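Local coordinates for polysaccharide deacetylase (Streptococcus pyogenes, PDB 6DQ3), which removes N-acetyl groups from the cell wall linkage unit of streptococcal rhamnopolysaccharides, as a zinc-containing hydrolase of carbohydrate esterase family 4, at residues Asp38-Lys43 against Glu222-Thr227; Val86-Leu91 against Val126-Gln131; Glu122-Gly127 against Leu163-Ile168. All blocks are in the same frame, centred on the assembly; numbering follows the deposited sequence.

Starting from the N terminus, helix 34-46 supplies the first half of interaction 1, but its partner, helix 221-228, comes only near the C terminus; the contact closes a loop of 178 residues in which interactions 2 and 3 are nested. Interaction 2 closes a much shorter loop, bringing helix 81-93 against the start of strand 128-132. Interaction 3 starts on 122-127, just before interaction 2 closes on 126-131, so the two loops overlap and share Val126 and Gly127; it ties the end of helix 117-124 to the loop after helix 145-162. Interactions 2 and 3 lie about 10 Å apart, centre to centre. Leu41 of helix 34-46 packs on Leu91 of helix 81-93, joining interaction 1 to interaction 2.

Interaction 1 (Asp38-Lys43 against Glu222-Thr227); sequences DQQLQK and ENLLQT
The carbonyl oxygen of Asn223, one residue before the Leu224 that packs on Gln40, is gripped by two donors of the same residue: Thr227 N at 3.0 Å and Thr227 OG1 at 3.1 Å from Asn223 O. They come in from opposite faces of the carbonyl plane, so the hydroxyl joins the helical bond without displacing it. No hydrogen bond crosses between 38-43 and 222-227; the contact itself is made by hydrocarbon and by one flat amide.

That amide belongs to Gln40. The methyl CD2 of Leu224 sits almost directly over its face, 3.8 Å from Gln40 CD, with the amide oxygen and nitrogen only slightly farther off. Gln40 is extended beyond CG, and its side chain runs across that of Leu224 at about a right angle. Its polar atoms have other partners: OE1 is hydrogen-bonded to the hydroxyl of Tyr14, and NE2 makes a weak bond to the carbonyl of Met219.

One helical turn on, Lys43 CG lies 3.8 Å from Leu225 CD2 and as close to its CG. CG of the lysine stands anti to the backbone N (chi1 -172°) and the chain bends at the next bond (chi2 71°), so the methylenes nearest the backbone touch the leucine while the rest of the chain carries the ammonium away from it. Lys43 NZ is 6.4 Å from Glu222 OE1, too far for a salt bridge. Met44 also packs against Leu224 and Leu225, linking the same two helices.

Helix 221-228 is thus held to helix 34-46 here by apolar contact, while Gln40 does double work: its face accepts a methyl, and its buried oxygen and nitrogen are bonded to other parts of the chain, the nitrogen weakly.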
loop_
_atom_site.group_PDB
_atom_site.type_symbol
_atom_site.label_atom_id
_atom_site.label_comp_id
_atom_site.label_asym_id
_atom_site.label_seq_id
_atom_site.Cartn_x
_atom_site.Cartn_y
_atom_site.Cartn_z
ATOM N N ASP A 38 0.624 -11.249 -12.545
ATOM C CA ASP A 38 0.457 -10.850 -13.938
ATOM C C ASP A 38 -0.986 -11.052 -14.388
ATOM O O ASP A 38 -1.597 -10.151 -14.973
ATOM C CB ASP A 38 1.430 -11.644 -14.822
ATOM C CG ASP A 38 1.440 -11.168 -16.260
ATOM O OD1 ASP A 38 0.416 -11.350 -16.950
ATOM O OD2 ASP A 38 2.470 -10.607 -16.697
ATOM N N GLN A 39 -1.561 -12.218 -14.078
ATOM C CA GLN A 39 -2.916 -12.525 -14.528
ATOM C C GLN A 39 -3.960 -11.669 -13.818
ATOM O O GLN A 39 -4.995 -11.342 -14.412
ATOM C CB GLN A 39 -3.215 -14.009 -14.314
ATOM C CG GLN A 39 -2.434 -14.929 -15.238
ATOM C CD GLN A 39 -2.406 -16.370 -14.760
ATOM O OE1 GLN A 39 -3.198 -16.775 -13.911
ATOM N NE2 GLN A 39 -1.484 -17.155 -15.310
ATOM N N GLN A 40 -3.718 -11.305 -12.559
ATOM C CA GLN A 40 -4.632 -10.404 -11.864
ATOM C C GLN A 40 -4.629 -9.024 -12.507
ATOM O O GLN A 40 -5.690 -8.444 -12.762
ATOM C CB GLN A 40 -4.254 -10.310 -10.388
ATOM C CG GLN A 40 -4.518 -11.577 -9.596
ATOM C CD GLN A 40 -3.870 -11.540 -8.227
ATOM O OE1 GLN A 40 -3.037 -10.677 -7.947
ATOM N NE2 GLN A 40 -4.249 -12.475 -7.368
ATOM N N LEU A 41 -3.443 -8.480 -12.787
ATOM C CA LEU A 41 -3.382 -7.165 -13.411
ATOM C C LEU A 41 -3.971 -7.194 -14.815
ATOM O O LEU A 41 -4.676 -6.261 -15.216
ATOM C CB LEU A 41 -1.944 -6.663 -13.465
ATOM C CG LEU A 41 -1.302 -6.160 -12.180
ATOM C CD1 LEU A 41 0.077 -5.608 -12.513
ATOM C CD2 LEU A 41 -2.158 -5.108 -11.508
ATOM N N GLN A 42 -3.670 -8.242 -15.589
ATOM C CA GLN A 42 -4.255 -8.371 -16.914
ATOM C C GLN A 42 -5.775 -8.280 -16.854
ATOM O O GLN A 42 -6.400 -7.582 -17.659
ATOM C CB GLN A 42 -3.825 -9.693 -17.547
ATOM C CG GLN A 42 -4.402 -9.938 -18.929
ATOM C CD GLN A 42 -4.098 -11.335 -19.440
ATOM O OE1 GLN A 42 -3.717 -12.218 -18.673
ATOM N NE2 GLN A 42 -4.264 -11.542 -20.740
ATOM N N LYS A 43 -6.387 -8.981 -15.896
ATOM C CA LYS A 43 -7.845 -8.993 -15.804
ATOM C C LYS A 43 -8.384 -7.632 -15.370
ATOM O O LYS A 43 -9.424 -7.185 -15.871
ATOM C CB LYS A 43 -8.289 -10.093 -14.841
ATOM C CG LYS A 43 -9.785 -10.334 -14.791
ATOM C CD LYS A 43 -10.315 -10.986 -16.056
ATOM C CE LYS A 43 -11.834 -10.989 -16.042
ATOM N NZ LYS A 43 -12.409 -11.874 -17.093
ATOM N N GLU A 222 -10.574 -14.212 -11.595
ATOM C CA GLU A 222 -12.030 -14.113 -11.603
ATOM C C GLU A 222 -12.571 -13.823 -10.207
ATOM O O GLU A 222 -13.448 -12.965 -10.035
ATOM C CB GLU A 222 -12.624 -15.407 -12.158
ATOM C CG GLU A 222 -14.128 -15.391 -12.363
ATOM C CD GLU A 222 -14.644 -16.672 -12.999
ATOM O OE1 GLU A 222 -13.974 -17.206 -13.910
ATOM O OE2 GLU A 222 -15.722 -17.148 -12.584
ATOM N N ASN A 223 -12.052 -14.513 -9.190
ATOM C CA ASN A 223 -12.597 -14.344 -7.848
ATOM C C ASN A 223 -12.158 -13.017 -7.236
ATOM O O ASN A 223 -12.933 -12.372 -6.521
ATOM C CB ASN A 223 -12.190 -15.523 -6.969
ATOM C CG ASN A 223 -13.011 -16.765 -7.254
ATOM O OD1 ASN A 223 -14.217 -16.685 -7.497
ATOM N ND2 ASN A 223 -12.362 -17.920 -7.234
ATOM N N LEU A 224 -10.929 -12.584 -7.516
ATOM C CA LEU A 224 -10.485 -11.283 -7.028
ATOM C C LEU A 224 -11.394 -10.168 -7.537
ATOM O O LEU A 224 -11.843 -9.315 -6.762
ATOM C CB LEU A 224 -9.042 -11.027 -7.448
ATOM C CG LEU A 224 -8.474 -9.650 -7.098
ATOM C CD1 LEU A 224 -8.643 -9.317 -5.632
ATOM C CD2 LEU A 224 -7.005 -9.593 -7.516
ATOM N N LEU A 225 -11.675 -10.164 -8.841
ATOM C CA LEU A 225 -12.496 -9.109 -9.429
ATOM C C LEU A 225 -13.902 -9.098 -8.835
ATOM O O LEU A 225 -14.471 -8.026 -8.595
ATOM C CB LEU A 225 -12.548 -9.294 -10.943
ATOM C CG LEU A 225 -11.456 -8.653 -11.801
ATOM C CD1 LEU A 225 -11.690 -7.141 -11.847
ATOM C CD2 LEU A 225 -10.059 -8.957 -11.311
ATOM N N GLN A 226 -14.487 -10.276 -8.604
ATOM C CA GLN A 226 -15.785 -10.330 -7.946
ATOM C C GLN A 226 -15.713 -9.742 -6.543
ATOM O O GLN A 226 -16.661 -9.090 -6.093
ATOM C CB GLN A 226 -16.289 -11.773 -7.899
ATOM C CG GLN A 226 -16.665 -12.331 -9.269
ATOM C CD GLN A 226 -17.180 -13.757 -9.205
ATOM O OE1 GLN A 226 -17.776 -14.173 -8.208
ATOM N NE2 GLN A 226 -16.945 -14.518 -10.268
ATOM N N THR A 227 -14.593 -9.946 -5.846
ATOM C CA THR A 227 -14.442 -9.418 -4.497
ATOM C C THR A 227 -14.317 -7.902 -4.500
ATOM O O THR A 227 -14.716 -7.246 -3.532
ATOM C CB THR A 227 -13.214 -10.040 -3.828
ATOM O OG1 THR A 227 -13.424 -11.444 -3.644
ATOM C CG2 THR A 227 -12.938 -9.385 -2.484
#

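Interaction 2 (Val86-Leu91 against Val126-Gln131); sequences VAYPIL and VGMSFQ
Tyr88 and Met128 form the tight, buried part of this contact. The CG methylene of Met128 lies 3.7 Å from both Tyr88 CD1 and Tyr88 CE1, approaching the ring obliquely. The sulfur takes a different place: SD is 5.5 Å from the ring centroid of Tyr88 and 80° off its normal, a Met-aromatic contact at the edge. Bends at chi2 (-53°) and chi3 (121°) fold the methionine back, bringing it against Leu91 as well. Its SD is 3.9 Å from Leu91 CD1, and its CE methyl is 4.0 Å from Leu91 CB. Phe83, earlier on helix 81-93, and Met123 of helix 117-124 add further apolar surface around Met128.

Toward solvent the contact thins to a single residue. The exposed Val126 meets only the end of the tyrosine, with CB and CG2 each 3.4 Å from Tyr88 OH, while its carbonyl oxygen lies at the ring edge, near the ring plane. From there the chain turns through Gly127, whose phi is positive, and strand 128-132 sets off alongside strand 98-102. Helix 81-93 is the helix of the beta-alpha-beta crossover between the parallel strands 71-77 and 98-102, and here it reaches one strand farther along the sheet.

No hydrogen bond bridges the two segments, so they meet through van der Waals contact and the sulfur-aromatic approach. A sulfur beside the edge of the ring may add a mild electrostatic attraction.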
loop_
_atom_site.group_PDB
_atom_site.type_symbol
_atom_site.label_atom_id
_atom_site.label_comp_id
_atom_site.label_asym_id
_atom_site.label_seq_id
_atom_site.Cartn_x
_atom_site.Cartn_y
_atom_site.Cartn_z
ATOM N N VAL A 86 10.360 -7.795 -8.963
ATOM C CA VAL A 86 9.316 -8.646 -9.519
ATOM C C VAL A 86 8.058 -7.841 -9.830
ATOM O O VAL A 86 7.605 -7.809 -10.978
ATOM C CB VAL A 86 9.011 -9.813 -8.559
ATOM C CG1 VAL A 86 8.012 -10.776 -9.173
ATOM C CG2 VAL A 86 10.301 -10.543 -8.178
ATOM N N ALA A 87 7.492 -7.175 -8.822
ATOM C CA ALA A 87 6.200 -6.521 -9.023
ATOM C C ALA A 87 6.301 -5.357 -10.005
ATOM O O ALA A 87 5.433 -5.192 -10.871
ATOM C CB ALA A 87 5.639 -6.047 -7.681
ATOM N N TYR A 88 7.343 -4.536 -9.878
ATOM C CA TYR A 88 7.443 -3.308 -10.667
ATOM C C TYR A 88 7.480 -3.563 -12.169
ATOM O O TYR A 88 6.763 -2.867 -12.911
ATOM C CB TYR A 88 8.673 -2.533 -10.177
ATOM C CG TYR A 88 9.019 -1.296 -10.959
ATOM C CD1 TYR A 88 8.101 -0.266 -11.105
ATOM C CD2 TYR A 88 10.267 -1.151 -11.542
ATOM C CE1 TYR A 88 8.416 0.865 -11.821
ATOM C CE2 TYR A 88 10.589 -0.027 -12.262
ATOM C CZ TYR A 88 9.660 0.981 -12.398
ATOM O OH TYR A 88 9.981 2.108 -13.111
ATOM N N PRO A 89 8.278 -4.499 -12.692
ATOM C CA PRO A 89 8.209 -4.766 -14.142
ATOM C C PRO A 89 6.823 -5.166 -14.607
ATOM O O PRO A 89 6.380 -4.755 -15.687
ATOM C CB PRO A 89 9.217 -5.907 -14.347
ATOM C CG PRO A 89 10.159 -5.800 -13.192
ATOM C CD PRO A 89 9.356 -5.252 -12.027
ATOM N N ILE A 90 6.125 -5.982 -13.817
ATOM C CA ILE A 90 4.785 -6.415 -14.193
ATOM C C ILE A 90 3.811 -5.243 -14.142
ATOM O O ILE A 90 2.925 -5.119 -14.996
ATOM C CB ILE A 90 4.342 -7.583 -13.293
ATOM C CG1 ILE A 90 5.294 -8.769 -13.494
ATOM C CG2 ILE A 90 2.911 -7.973 -13.614
ATOM C CD1 ILE A 90 5.116 -9.918 -12.513
ATOM N N LEU A 91 3.965 -4.349 -13.164
ATOM C CA LEU A 91 3.116 -3.161 -13.130
ATOM C C LEU A 91 3.342 -2.289 -14.361
ATOM O O LEU A 91 2.380 -1.806 -14.973
ATOM C CB LEU A 91 3.376 -2.369 -11.850
ATOM C CG LEU A 91 2.855 -3.039 -10.579
ATOM C CD1 LEU A 91 3.671 -2.594 -9.371
ATOM C CD2 LEU A 91 1.369 -2.741 -10.371
ATOM N N VAL A 126 7.743 6.237 -13.157
ATOM C CA VAL A 126 6.926 5.347 -13.973
ATOM C C VAL A 126 5.767 4.811 -13.140
ATOM O O VAL A 126 5.468 3.613 -13.170
ATOM C CB VAL A 126 7.768 4.197 -14.560
ATOM C CG1 VAL A 126 7.009 3.484 -15.676
ATOM C CG2 VAL A 126 9.107 4.726 -15.071
ATOM N N GLY A 127 5.129 5.691 -12.367
ATOM C CA GLY A 127 3.816 5.423 -11.816
ATOM C C GLY A 127 3.762 5.014 -10.358
ATOM O O GLY A 127 2.658 4.929 -9.806
ATOM N N MET A 128 4.895 4.754 -9.717
ATOM C CA MET A 128 4.875 4.232 -8.359
ATOM C C MET A 128 4.918 5.359 -7.327
ATOM O O MET A 128 5.529 6.408 -7.543
ATOM C CB MET A 128 6.047 3.280 -8.128
ATOM C CG MET A 128 6.144 2.147 -9.135
ATOM S SD MET A 128 4.613 1.203 -9.286
ATOM C CE MET A 128 4.246 1.422 -11.026
ATOM N N SER A 129 4.265 5.121 -6.192
ATOM C CA SER A 129 4.237 6.054 -5.075
ATOM C C SER A 129 4.754 5.360 -3.823
ATOM O O SER A 129 4.548 4.159 -3.624
ATOM C CB SER A 129 2.816 6.589 -4.841
ATOM O OG SER A 129 2.781 7.543 -3.798
ATOM N N PHE A 130 5.431 6.120 -2.971
ATOM C CA PHE A 130 6.058 5.562 -1.780
ATOM C C PHE A 130 5.616 6.341 -0.550
ATOM O O PHE A 130 5.952 7.518 -0.386
ATOM C CB PHE A 130 7.567 5.540 -1.962
ATOM C CG PHE A 130 7.970 4.706 -3.133
ATOM C CD1 PHE A 130 8.073 3.336 -3.002
ATOM C CD2 PHE A 130 8.157 5.276 -4.380
ATOM C CE1 PHE A 130 8.400 2.549 -4.079
ATOM C CE2 PHE A 130 8.487 4.493 -5.466
ATOM C CZ PHE A 130 8.605 3.127 -5.315
ATOM N N GLN A 131 4.848 5.671 0.294
ATOM C CA GLN A 131 4.209 6.271 1.446
ATOM C C GLN A 131 4.800 5.666 2.720
ATOM O O GLN A 131 5.821 4.966 2.691
ATOM C CB GLN A 131 2.690 6.093 1.331
ATOM C CG GLN A 131 2.086 6.698 0.051
ATOM C CD GLN A 131 2.244 8.209 -0.039
ATOM O OE1 GLN A 131 1.951 8.931 0.909
ATOM N NE2 GLN A 131 2.721 8.692 -1.182
#

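Interaction 3 (Glu122-Gly127 against Leu163-Ile168); sequences EMKQVG and LNQNTI
Hydrogen bonds carry the contact between Lys124 and the Leu163-Gln165 turn. The ammonium nitrogen gives one bond to Gln165 OE1, with NZ to OE1 2.8 Å, in the carbonyl plane and on a lone pair. A second, from Lys124 NZ to Leu163 O, is also 2.8 Å, with the donor tilted 24° from that carbonyl's plane. Water completes the grip: it accepts from Lys124 NZ at 2.7 Å and donates to Asn164 O. A bend at chi3 (64°) puts the ammonium within reach of all three acceptors.

The Gln165 amide is fixed from its other end too. Its NE2 donates to Thr167 OG1 at 3.0 Å, nearly straight (168°) and in the amide plane, and also bonds to the carbonyl of Phe130; together these keep OE1 turned toward the lysine.

Van der Waals contact is slight: Leu163 CB and Gln165 CB lie beside the ammonium, and the Lys124 chain also packs on Phe130.

Asn164, at positive phi, is the C-prime residue of a Schellman motif ending helix 145-162, and a positive charge at that C-terminal end is probably favourable. Leu163 packs back on Leu117 and Met120, so helix 117-124 abuts the end of helix 145-162, with strand 128-132 joined to the same loop through Phe130.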
loop_
_atom_site.group_PDB
_atom_site.type_symbol
_atom_site.label_atom_id
_atom_site.label_comp_id
_atom_site.label_asym_id
_atom_site.label_seq_id
_atom_site.Cartn_x
_atom_site.Cartn_y
_atom_site.Cartn_z
ATOM N N GLU A 122 13.729 5.956 -9.205
ATOM C CA GLU A 122 13.462 5.409 -10.531
ATOM C C GLU A 122 11.980 5.100 -10.696
ATOM O O GLU A 122 11.362 5.469 -11.702
ATOM C CB GLU A 122 14.298 4.146 -10.761
ATOM C CG GLU A 122 13.985 3.428 -12.070
ATOM C CD GLU A 122 14.650 2.057 -12.197
ATOM O OE1 GLU A 122 15.579 1.749 -11.421
ATOM O OE2 GLU A 122 14.229 1.285 -13.085
ATOM N N MET A 123 11.391 4.426 -9.705
ATOM C CA MET A 123 10.026 3.931 -9.842
ATOM C C MET A 123 9.001 5.060 -9.815
ATOM O O MET A 123 7.933 4.934 -10.424
ATOM C CB MET A 123 9.733 2.917 -8.735
ATOM C CG MET A 123 10.428 1.571 -8.931
ATOM S SD MET A 123 9.928 0.307 -7.738
ATOM C CE MET A 123 10.844 0.805 -6.287
ATOM N N LYS A 124 9.300 6.162 -9.120
ATOM C CA LYS A 124 8.368 7.285 -9.083
ATOM C C LYS A 124 8.146 7.881 -10.466
ATOM O O LYS A 124 7.093 8.475 -10.724
ATOM C CB LYS A 124 8.876 8.371 -8.134
ATOM C CG LYS A 124 8.728 8.048 -6.660
ATOM C CD LYS A 124 9.224 9.197 -5.783
ATOM C CE LYS A 124 8.386 10.460 -5.963
ATOM N NZ LYS A 124 8.764 11.536 -5.003
ATOM N N GLN A 125 9.123 7.752 -11.364
ATOM C CA GLN A 125 8.977 8.307 -12.702
ATOM C C GLN A 125 8.133 7.427 -13.611
ATOM O O GLN A 125 7.820 7.845 -14.731
ATOM C CB GLN A 125 10.357 8.533 -13.320
ATOM C CG GLN A 125 11.173 9.582 -12.585
ATOM C CD GLN A 125 12.567 9.737 -13.148
ATOM O OE1 GLN A 125 13.111 8.811 -13.748
ATOM N NE2 GLN A 125 13.156 10.911 -12.955
ATOM N N VAL A 126 7.743 6.237 -13.157
ATOM C CA VAL A 126 6.926 5.347 -13.973
ATOM C C VAL A 126 5.767 4.811 -13.140
ATOM O O VAL A 126 5.468 3.613 -13.170
ATOM C CB VAL A 126 7.768 4.197 -14.560
ATOM C CG1 VAL A 126 7.009 3.484 -15.676
ATOM C CG2 VAL A 126 9.107 4.726 -15.071
ATOM N N GLY A 127 5.129 5.691 -12.367
ATOM C CA GLY A 127 3.816 5.423 -11.816
ATOM C C GLY A 127 3.762 5.014 -10.358
ATOM O O GLY A 127 2.658 4.929 -9.806
ATOM N N LEU A 163 12.959 11.836 -1.094
ATOM C CA LEU A 163 12.237 11.690 -2.350
ATOM C C LEU A 163 11.575 12.990 -2.802
ATOM O O LEU A 163 10.825 12.984 -3.783
ATOM C CB LEU A 163 11.191 10.582 -2.226
ATOM C CG LEU A 163 11.721 9.228 -1.744
ATOM C CD1 LEU A 163 10.562 8.231 -1.641
ATOM C CD2 LEU A 163 12.817 8.697 -2.658
ATOM N N ASN A 164 11.843 14.096 -2.115
ATOM C CA ASN A 164 11.373 15.421 -2.518
ATOM C C ASN A 164 9.866 15.422 -2.778
ATOM O O ASN A 164 9.390 15.731 -3.875
ATOM C CB ASN A 164 12.136 15.911 -3.752
ATOM C CG ASN A 164 11.848 17.362 -4.077
ATOM O OD1 ASN A 164 11.453 18.134 -3.203
ATOM N ND2 ASN A 164 12.041 17.743 -5.336
ATOM N N GLN A 165 9.112 15.095 -1.734
ATOM C CA GLN A 165 7.678 14.914 -1.879
ATOM C C GLN A 165 6.973 15.329 -0.595
ATOM O O GLN A 165 7.602 15.753 0.377
ATOM C CB GLN A 165 7.351 13.456 -2.229
ATOM C CG GLN A 165 7.657 12.465 -1.105
ATOM C CD GLN A 165 7.391 11.019 -1.492
ATOM O OE1 GLN A 165 7.682 10.600 -2.610
ATOM N NE2 GLN A 165 6.837 10.250 -0.564
ATOM N N ASN A 166 5.647 15.206 -0.612
ATOM C CA ASN A 166 4.799 15.386 0.563
ATOM C C ASN A 166 4.052 14.073 0.769
ATOM O O ASN A 166 3.058 13.803 0.086
ATOM C CB ASN A 166 3.835 16.555 0.387
ATOM C CG ASN A 166 2.891 16.706 1.564
ATOM O OD1 ASN A 166 3.173 16.236 2.666
ATOM N ND2 ASN A 166 1.760 17.368 1.333
ATOM N N THR A 167 4.545 13.247 1.688
ATOM C CA THR A 167 3.909 11.970 1.984
ATOM C C THR A 167 2.581 12.203 2.687
ATOM O O THR A 167 2.513 12.953 3.667
ATOM C CB THR A 167 4.828 11.122 2.862
ATOM O OG1 THR A 167 6.115 11.002 2.238
ATOM C CG2 THR A 167 4.242 9.734 3.072
ATOM N N ILE A 168 1.521 11.564 2.198
ATOM C CA ILE A 168 0.183 11.804 2.730
ATOM C C ILE A 168 -0.472 10.562 3.306
ATOM O O ILE A 168 -1.520 10.688 3.957
ATOM C CB ILE A 168 -0.745 12.427 1.664
ATOM C CG1 ILE A 168 -0.924 11.478 0.475
ATOM C CG2 ILE A 168 -0.181 13.747 1.173
ATOM C CD1 ILE A 168 -2.104 11.842 -0.409
HETATM O O HOH W 1 7.607 13.816 -5.747
#